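Local coordinates for pectate lyase 1 (Juniperus ashei, PDB 1PXZ), which cleaves pectate by eliminative, calcium-dependent lyase chemistry, though only with low activity, and is a major allergen of cedar pollen, at residues Phe28-Lys36 with Lys112-Ser120; Trp248-Ser257 with Lys276-Gly284. All blocks are in the same frame, centred on the assembly; numbering follows the deposited sequence.

Contact 1 of 2, residues Phe28-Lys36 with Lys112-Ser120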
loop_
_atom_site.group_PDB
_atom_site.type_symbol
_atom_site.label_atom_id
_atom_site.label_comp_id
_atom_site.label_asym_id
_atom_site.label_seq_id
_atom_site.Cartn_x
_atom_site.Cartn_y
_atom_site.Cartn_z
ATOM N N PHE A 28 -3.291 8.264 8.109
ATOM C CA PHE A 28 -3.473 7.384 9.238
ATOM C C PHE A 28 -2.217 6.599 9.597
ATOM O O PHE A 28 -2.118 6.133 10.734
ATOM C CB PHE A 28 -4.633 6.425 8.954
ATOM C CG PHE A 28 -6.000 7.110 8.939
ATOM C CD1 PHE A 28 -6.439 7.797 10.048
ATOM C CD2 PHE A 28 -6.785 7.045 7.806
ATOM C CE1 PHE A 28 -7.672 8.437 10.055
ATOM C CE2 PHE A 28 -8.024 7.683 7.807
ATOM C CZ PHE A 28 -8.454 8.364 8.916
ATOM N N GLY A 29 -1.267 6.436 8.666
ATOM C CA GLY A 29 -0.058 5.728 9.103
ATOM C C GLY A 29 1.017 6.696 9.542
ATOM O O GLY A 29 2.210 6.352 9.534
ATOM N N SER A 30 0.662 7.921 9.948
ATOM C CA SER A 30 1.696 8.902 10.248
ATOM C C SER A 30 2.571 8.551 11.451
ATOM O O SER A 30 3.672 9.118 11.543
ATOM C CB SER A 30 1.092 10.303 10.528
ATOM O OG SER A 30 0.461 10.228 11.802
ATOM N N SER A 31 2.149 7.673 12.342
ATOM C CA SER A 31 2.909 7.283 13.525
ATOM C C SER A 31 3.926 6.189 13.219
ATOM O O SER A 31 4.693 5.809 14.110
ATOM C CB SER A 31 1.992 6.742 14.644
ATOM O OG SER A 31 1.230 7.829 15.157
ATOM N N THR A 32 3.903 5.697 11.984
ATOM C CA THR A 32 4.834 4.623 11.617
ATOM C C THR A 32 6.279 5.037 11.826
ATOM O O THR A 32 6.724 6.047 11.284
ATOM C CB THR A 32 4.615 4.228 10.140
ATOM O OG1 THR A 32 3.244 3.839 9.964
ATOM C CG2 THR A 32 5.443 3.011 9.801
ATOM N N MET A 33 7.048 4.290 12.610
ATOM C CA MET A 33 8.463 4.648 12.792
ATOM C C MET A 33 9.375 3.789 11.932
ATOM O O MET A 33 10.526 4.126 11.659
ATOM C CB MET A 33 8.896 4.385 14.222
ATOM C CG MET A 33 8.231 5.142 15.353
ATOM S SD MET A 33 8.774 4.364 16.911
ATOM C CE MET A 33 10.539 4.717 16.789
ATOM N N GLY A 34 8.862 2.626 11.517
ATOM C CA GLY A 34 9.786 1.724 10.834
ATOM C C GLY A 34 10.949 1.351 11.739
ATOM O O GLY A 34 10.785 1.126 12.948
ATOM N N GLY A 35 12.155 1.290 11.150
ATOM C CA GLY A 35 13.309 0.967 11.975
ATOM C C GLY A 35 14.005 2.216 12.480
ATOM O O GLY A 35 15.199 2.187 12.790
ATOM N N LYS A 36 13.288 3.340 12.545
ATOM C CA LYS A 36 13.914 4.568 13.040
ATOM C C LYS A 36 14.540 4.358 14.410
ATOM O O LYS A 36 13.955 3.689 15.264
ATOM C CB LYS A 36 12.856 5.668 13.144
ATOM C CG LYS A 36 13.334 6.959 13.789
ATOM C CD LYS A 36 12.144 7.576 14.529
ATOM C CE LYS A 36 11.920 9.000 14.043
ATOM N NZ LYS A 36 11.995 9.983 15.163
ATOM N N LYS A 112 0.387 -9.479 12.568
ATOM C CA LYS A 112 0.495 -9.151 13.989
ATOM C C LYS A 112 1.781 -8.424 14.357
ATOM O O LYS A 112 2.469 -8.797 15.314
ATOM C CB LYS A 112 0.372 -10.430 14.829
ATOM C CG LYS A 112 -0.977 -11.116 14.691
ATOM C CD LYS A 112 -1.080 -12.273 15.678
ATOM C CE LYS A 112 -2.532 -12.630 15.959
ATOM N NZ LYS A 112 -3.472 -11.861 15.095
ATOM N N VAL A 113 2.103 -7.387 13.600
ATOM C CA VAL A 113 3.271 -6.550 13.851
ATOM C C VAL A 113 2.876 -5.089 13.666
ATOM O O VAL A 113 1.824 -4.821 13.071
ATOM C CB VAL A 113 4.444 -6.900 12.915
ATOM C CG1 VAL A 113 4.963 -8.309 13.181
ATOM C CG2 VAL A 113 4.033 -6.759 11.455
ATOM N N SER A 114 3.694 -4.167 14.136
ATOM C CA SER A 114 3.530 -2.737 13.937
ATOM C C SER A 114 4.818 -2.043 13.522
ATOM O O SER A 114 5.888 -2.624 13.739
ATOM C CB SER A 114 3.112 -2.043 15.253
ATOM O OG SER A 114 1.961 -2.716 15.726
ATOM N N HIS A 115 4.646 -0.837 12.992
ATOM C CA HIS A 115 5.790 0.016 12.670
ATOM C C HIS A 115 6.704 -0.603 11.612
ATOM O O HIS A 115 7.877 -0.894 11.863
ATOM C CB HIS A 115 6.597 0.386 13.937
ATOM C CG HIS A 115 5.749 1.211 14.869
ATOM N ND1 HIS A 115 5.486 2.545 14.655
ATOM C CD2 HIS A 115 5.080 0.872 15.996
ATOM C CE1 HIS A 115 4.702 3.005 15.620
ATOM N NE2 HIS A 115 4.443 2.006 16.447
ATOM N N VAL A 116 6.123 -0.755 10.422
ATOM C CA VAL A 116 6.836 -1.240 9.240
ATOM C C VAL A 116 6.701 -0.220 8.103
ATOM O O VAL A 116 5.568 0.145 7.758
ATOM C CB VAL A 116 6.322 -2.598 8.750
ATOM C CG1 VAL A 116 7.004 -2.972 7.428
ATOM C CG2 VAL A 116 6.523 -3.693 9.786
ATOM N N ILE A 117 7.841 0.205 7.559
ATOM C CA ILE A 117 7.936 1.059 6.393
ATOM C C ILE A 117 8.507 0.257 5.217
ATOM O O ILE A 117 9.584 -0.325 5.325
ATOM C CB ILE A 117 8.817 2.298 6.626
ATOM C CG1 ILE A 117 8.271 3.223 7.737
ATOM C CG2 ILE A 117 9.032 3.083 5.347
ATOM C CD1 ILE A 117 9.264 4.316 8.103
ATOM N N LEU A 118 7.775 0.239 4.104
ATOM C CA LEU A 118 8.294 -0.417 2.898
ATOM C C LEU A 118 8.441 0.684 1.859
ATOM O O LEU A 118 7.428 1.271 1.502
ATOM C CB LEU A 118 7.388 -1.514 2.390
ATOM C CG LEU A 118 7.080 -2.651 3.370
ATOM C CD1 LEU A 118 6.006 -3.558 2.803
ATOM C CD2 LEU A 118 8.352 -3.443 3.693
ATOM N N HIS A 119 9.661 0.948 1.415
ATOM C CA HIS A 119 9.868 2.114 0.586
ATOM C C HIS A 119 10.855 1.865 -0.556
ATOM O O HIS A 119 11.918 1.287 -0.330
ATOM C CB HIS A 119 10.397 3.213 1.494
ATOM C CG HIS A 119 10.913 4.452 0.853
ATOM N ND1 HIS A 119 10.089 5.510 0.519
ATOM C CD2 HIS A 119 12.171 4.830 0.519
ATOM C CE1 HIS A 119 10.831 6.483 -0.021
ATOM N NE2 HIS A 119 12.096 6.088 -0.036
ATOM N N SER A 120 10.474 2.337 -1.719
ATOM C CA SER A 120 11.277 2.376 -2.941
ATOM C C SER A 120 11.760 1.007 -3.403
ATOM O O SER A 120 12.909 0.824 -3.840
ATOM C CB SER A 120 12.431 3.364 -2.735
ATOM O OG SER A 120 13.001 3.733 -3.978
#
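G34 lies over V116 with their CA atoms 4.5 Å apart, where the loop 28-36 passes over strand 114-119 of the parallel beta-helix. The loop enters through a type I turn, G29 to T32, and leaves through a type II' turn, M33 to K36. H115 carries the polar part of the contact. Its ND1 accepts a hydrogen bond from M33 N, 3.1 Å long and bent to 152° at the hydrogen. The donor lies close to the imidazole plane, so the bond helps to fix how the ring is turned. S31 O sits at the same edge, 3.2 Å from H115 CE1. The sulfur of M33 stands above the ring face at a distance, 4.6 Å from SD to the H115 centroid. Next to the histidine, T32 CG2 meets I117 CG1 at 3.5 Å, the two side chains crossing obliquely. T32 OG1 (chi1 -57°) turns back to donate a 2.8 Å hydrogen bond to G29 O, which puts CG2 anti to the backbone N and facing I117. G29 O also accepts from T32 N on the same face of its plane. I117 CD1 packs against G34 CA at 3.8 Å. W162 of strand 161-164 touches both T32 and I117, and T91 of strand 90-93 touches I117. H89 stacks on H115, while V116 turns away from the loop, toward M110 of strand 108-111.

Contact 2 of 2, residues Trp248-Ser257 with Lys276-Gly284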
loop_
_atom_site.group_PDB
_atom_site.type_symbol
_atom_site.label_atom_id
_atom_site.label_comp_id
_atom_site.label_asym_id
_atom_site.label_seq_id
_atom_site.Cartn_x
_atom_site.Cartn_y
_atom_site.Cartn_z
ATOM N N TRP A 248 -9.044 2.536 -16.217
ATOM C CA TRP A 248 -9.252 1.283 -15.522
ATOM C C TRP A 248 -9.912 0.284 -16.471
ATOM O O TRP A 248 -10.192 0.684 -17.611
ATOM C CB TRP A 248 -10.150 1.450 -14.289
ATOM C CG TRP A 248 -11.392 2.274 -14.541
ATOM C CD1 TRP A 248 -12.621 1.837 -14.920
ATOM C CD2 TRP A 248 -11.489 3.699 -14.418
ATOM N NE1 TRP A 248 -13.509 2.899 -15.054
ATOM C CE2 TRP A 248 -12.819 4.046 -14.744
ATOM C CE3 TRP A 248 -10.579 4.701 -14.066
ATOM C CZ2 TRP A 248 -13.260 5.368 -14.727
ATOM C CZ3 TRP A 248 -11.019 6.024 -14.047
ATOM C CH2 TRP A 248 -12.349 6.325 -14.377
ATOM N N ASN A 249 -10.194 -0.921 -16.009
ATOM C CA ASN A 249 -10.813 -1.947 -16.846
ATOM C C ASN A 249 -12.262 -2.205 -16.463
ATOM O O ASN A 249 -13.048 -2.462 -17.379
ATOM C CB ASN A 249 -10.087 -3.293 -16.744
ATOM C CG ASN A 249 -10.536 -4.307 -17.779
ATOM O OD1 ASN A 249 -10.825 -5.474 -17.487
ATOM N ND2 ASN A 249 -10.601 -3.879 -19.038
ATOM N N ILE A 250 -12.561 -2.174 -15.159
ATOM C CA ILE A 250 -13.920 -2.455 -14.706
ATOM C C ILE A 250 -14.485 -1.243 -13.968
ATOM O O ILE A 250 -15.512 -0.683 -14.365
ATOM C CB ILE A 250 -13.976 -3.703 -13.813
ATOM C CG1 ILE A 250 -13.414 -4.959 -14.503
ATOM C CG2 ILE A 250 -15.390 -3.948 -13.314
ATOM C CD1 ILE A 250 -13.317 -6.142 -13.559
ATOM N N TYR A 251 -13.798 -0.850 -12.903
ATOM C CA TYR A 251 -14.074 0.365 -12.165
ATOM C C TYR A 251 -12.792 0.824 -11.472
ATOM O O TYR A 251 -11.819 0.069 -11.475
ATOM C CB TYR A 251 -15.133 0.155 -11.074
ATOM C CG TYR A 251 -14.714 -0.862 -10.029
ATOM C CD1 TYR A 251 -14.886 -2.216 -10.287
ATOM C CD2 TYR A 251 -14.144 -0.505 -8.806
ATOM C CE1 TYR A 251 -14.512 -3.184 -9.362
ATOM C CE2 TYR A 251 -13.764 -1.456 -7.880
ATOM C CZ TYR A 251 -13.956 -2.792 -8.167
ATOM O OH TYR A 251 -13.579 -3.730 -7.230
ATOM N N ALA A 252 -12.878 1.987 -10.821
ATOM C CA ALA A 252 -11.700 2.443 -10.084
ATOM C C ALA A 252 -11.828 2.230 -8.584
ATOM O O ALA A 252 -10.937 1.650 -7.970
ATOM C CB ALA A 252 -11.401 3.912 -10.344
ATOM N N ILE A 253 -12.898 2.758 -8.014
ATOM C CA ILE A 253 -13.079 2.706 -6.561
ATOM C C ILE A 253 -14.325 1.914 -6.238
ATOM O O ILE A 253 -15.382 2.159 -6.829
ATOM C CB ILE A 253 -13.178 4.127 -5.988
ATOM C CG1 ILE A 253 -11.884 4.909 -6.217
ATOM C CG2 ILE A 253 -13.545 4.115 -4.509
ATOM C CD1 ILE A 253 -11.985 6.368 -5.857
ATOM N N GLY A 254 -14.244 0.949 -5.318
ATOM C CA GLY A 254 -15.505 0.213 -5.085
ATOM C C GLY A 254 -15.489 -0.420 -3.709
ATOM O O GLY A 254 -14.567 -0.206 -2.911
ATOM N N GLY A 255 -16.499 -1.237 -3.421
ATOM C CA GLY A 255 -16.507 -1.791 -2.064
ATOM C C GLY A 255 -17.846 -2.430 -1.747
ATOM O O GLY A 255 -18.802 -2.355 -2.532
ATOM N N SER A 256 -17.886 -3.037 -0.561
ATOM C CA SER A 256 -19.076 -3.752 -0.100
ATOM C C SER A 256 -19.150 -3.657 1.415
ATOM O O SER A 256 -18.179 -3.227 2.048
ATOM C CB SER A 256 -19.056 -5.216 -0.539
ATOM O OG SER A 256 -17.911 -5.895 -0.052
ATOM N N SER A 257 -20.308 -4.032 1.972
ATOM C CA SER A 257 -20.457 -3.960 3.424
ATOM C C SER A 257 -20.127 -2.569 3.959
ATOM O O SER A 257 -19.368 -2.405 4.912
ATOM C CB SER A 257 -19.600 -5.039 4.085
ATOM O OG SER A 257 -19.985 -6.337 3.625
ATOM N N LYS A 276 -17.970 1.694 -18.877
ATOM C CA LYS A 276 -16.847 1.752 -17.939
ATOM C C LYS A 276 -16.606 3.168 -17.449
ATOM O O LYS A 276 -15.586 3.428 -16.807
ATOM C CB LYS A 276 -15.553 1.253 -18.596
ATOM C CG LYS A 276 -15.583 -0.199 -19.062
ATOM C CD LYS A 276 -14.221 -0.631 -19.595
ATOM C CE LYS A 276 -14.285 -2.060 -20.114
ATOM N NZ LYS A 276 -12.934 -2.644 -20.349
ATOM N N LYS A 277 -17.496 4.119 -17.746
ATOM C CA LYS A 277 -17.261 5.512 -17.404
ATOM C C LYS A 277 -17.362 5.769 -15.905
ATOM O O LYS A 277 -16.766 6.721 -15.401
ATOM C CB LYS A 277 -18.315 6.413 -18.100
ATOM C CG LYS A 277 -18.197 6.373 -19.628
ATOM C CD LYS A 277 -16.891 6.968 -20.132
ATOM C CE LYS A 277 -16.863 7.120 -21.656
ATOM N NZ LYS A 277 -15.510 7.578 -22.118
ATOM N N GLU A 278 -18.109 4.934 -15.194
ATOM C CA GLU A 278 -18.341 5.175 -13.775
ATOM C C GLU A 278 -17.108 4.804 -12.939
ATOM O O GLU A 278 -16.577 3.703 -13.046
ATOM C CB GLU A 278 -19.554 4.400 -13.226
ATOM C CG GLU A 278 -19.894 4.970 -11.844
ATOM C CD GLU A 278 -21.059 4.285 -11.176
ATOM O OE1 GLU A 278 -21.846 3.645 -11.906
ATOM O OE2 GLU A 278 -21.183 4.391 -9.928
ATOM N N VAL A 279 -16.667 5.749 -12.120
ATOM C CA VAL A 279 -15.465 5.529 -11.308
ATOM C C VAL A 279 -15.766 4.505 -10.220
ATOM O O VAL A 279 -14.940 3.635 -9.933
ATOM C CB VAL A 279 -15.038 6.849 -10.656
ATOM C CG1 VAL A 279 -14.064 6.615 -9.494
ATOM C CG2 VAL A 279 -14.454 7.818 -11.686
ATOM N N THR A 280 -16.942 4.635 -9.615
ATOM C CA THR A 280 -17.442 3.881 -8.483
ATOM C C THR A 280 -18.187 2.603 -8.841
ATOM O O THR A 280 -18.848 2.458 -9.872
ATOM C CB THR A 280 -18.469 4.719 -7.666
ATOM O OG1 THR A 280 -19.284 5.474 -8.587
ATOM C CG2 THR A 280 -17.769 5.723 -6.769
ATOM N N LYS A 281 -18.092 1.638 -7.927
ATOM C CA LYS A 281 -18.852 0.416 -8.026
ATOM C C LYS A 281 -19.233 -0.115 -6.641
ATOM O O LYS A 281 -18.361 -0.447 -5.848
ATOM C CB LYS A 281 -18.101 -0.694 -8.784
ATOM C CG LYS A 281 -19.068 -1.837 -9.128
ATOM C CD LYS A 281 -18.459 -2.749 -10.190
ATOM C CE LYS A 281 -19.259 -4.047 -10.276
ATOM N NZ LYS A 281 -18.450 -5.228 -9.854
ATOM N N ARG A 282 -20.538 -0.185 -6.373
ATOM C CA ARG A 282 -21.044 -0.777 -5.148
ATOM C C ARG A 282 -21.350 -2.250 -5.361
ATOM O O ARG A 282 -22.025 -2.649 -6.307
ATOM C CB ARG A 282 -22.333 -0.108 -4.662
ATOM C CG ARG A 282 -22.093 1.184 -3.898
ATOM C CD ARG A 282 -22.590 2.345 -4.755
ATOM N NE ARG A 282 -22.631 3.586 -3.969
ATOM C CZ ARG A 282 -22.176 4.715 -4.514
ATOM N NH1 ARG A 282 -21.700 4.686 -5.762
ATOM N NH2 ARG A 282 -22.224 5.812 -3.786
ATOM N N ILE A 283 -20.846 -3.063 -4.450
ATOM C CA ILE A 283 -21.021 -4.507 -4.590
ATOM C C ILE A 283 -21.850 -5.047 -3.446
ATOM O O ILE A 283 -21.566 -4.738 -2.288
ATOM C CB ILE A 283 -19.612 -5.127 -4.650
ATOM C CG1 ILE A 283 -18.838 -4.690 -5.897
ATOM C CG2 ILE A 283 -19.654 -6.636 -4.550
ATOM C CD1 ILE A 283 -17.344 -4.565 -5.726
ATOM N N GLY A 284 -22.881 -5.839 -3.725
ATOM C CA GLY A 284 -23.630 -6.539 -2.698
ATOM C C GLY A 284 -24.707 -5.704 -2.046
ATOM O O GLY A 284 -25.127 -5.930 -0.906
HETATM O O HOH W 1 -17.283 1.506 -14.373
HETATM O O HOH W 2 -22.442 -5.230 0.377
#
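Two successive rungs of the parallel beta-helix meet here, strand 253-256 pairing with strand 280-282 at the end of a parallel sheet. W248 NE1 donates to K276 O at 2.8 Å, in the carbonyl plane but 26° out of the indole plane. The far end of the indole reaches V279, CH2 to CG2 at 3.7 Å, the side chains crossing at about a right angle. The chain of K276 is extended and passes the carbonyl of N249, and its NZ gives that oxygen a weak bond. A water donates to both I250 O and E278 O and bridges the loops. V279 O is gripped twice, by A252 N and I253 N at 2.8 and 2.9 Å from it. From there the parallel pairing alternates: K281 N to I253 O, G255 N to K281 O, then I283 N to G255 O. The strand axes are 4.6 Å apart and 11° from parallel, as expected of neighbouring coils in this fold. G254, with no side chain, brings its CA to 3.0 Å from K281 O. On the face of K281, the Y251 ring takes a CH-pi contact from K281 CB, 4.0 Å from its centroid. Y251 CG stands between the backbone N and the carbonyl carbon (chi1 61°), which lays one ring face against K281 CB. Just before the strands, V279 CG1 touches A252 CB and lies beside I253 CD1; I253 points to the sheet face opposite K281, and F268 of strand 267-269 packs against it. The Y251 side chain also touches R229, the predicted active-site arginine.

The two contacts lie on opposite sides of the chain's centre, their own centres 29 Å apart and their nearest atoms about 14 Å apart. They follow in series along the chain: contact 1 closes before contact 2 opens. Both involve strands of the parallel beta-helix, but in different ways. In contact 1 a loop that precedes strand 39-43 crosses strand 114-119, which pairs with strands 90-93 and 161-164. In contact 2 the last two strands of an eight-stranded parallel sheet pair with each other. There the Y251 side chain lies about 12 Å from that of D177, a calcium ligand by similarity, so this contact is near the probable active site and contact 1 is not.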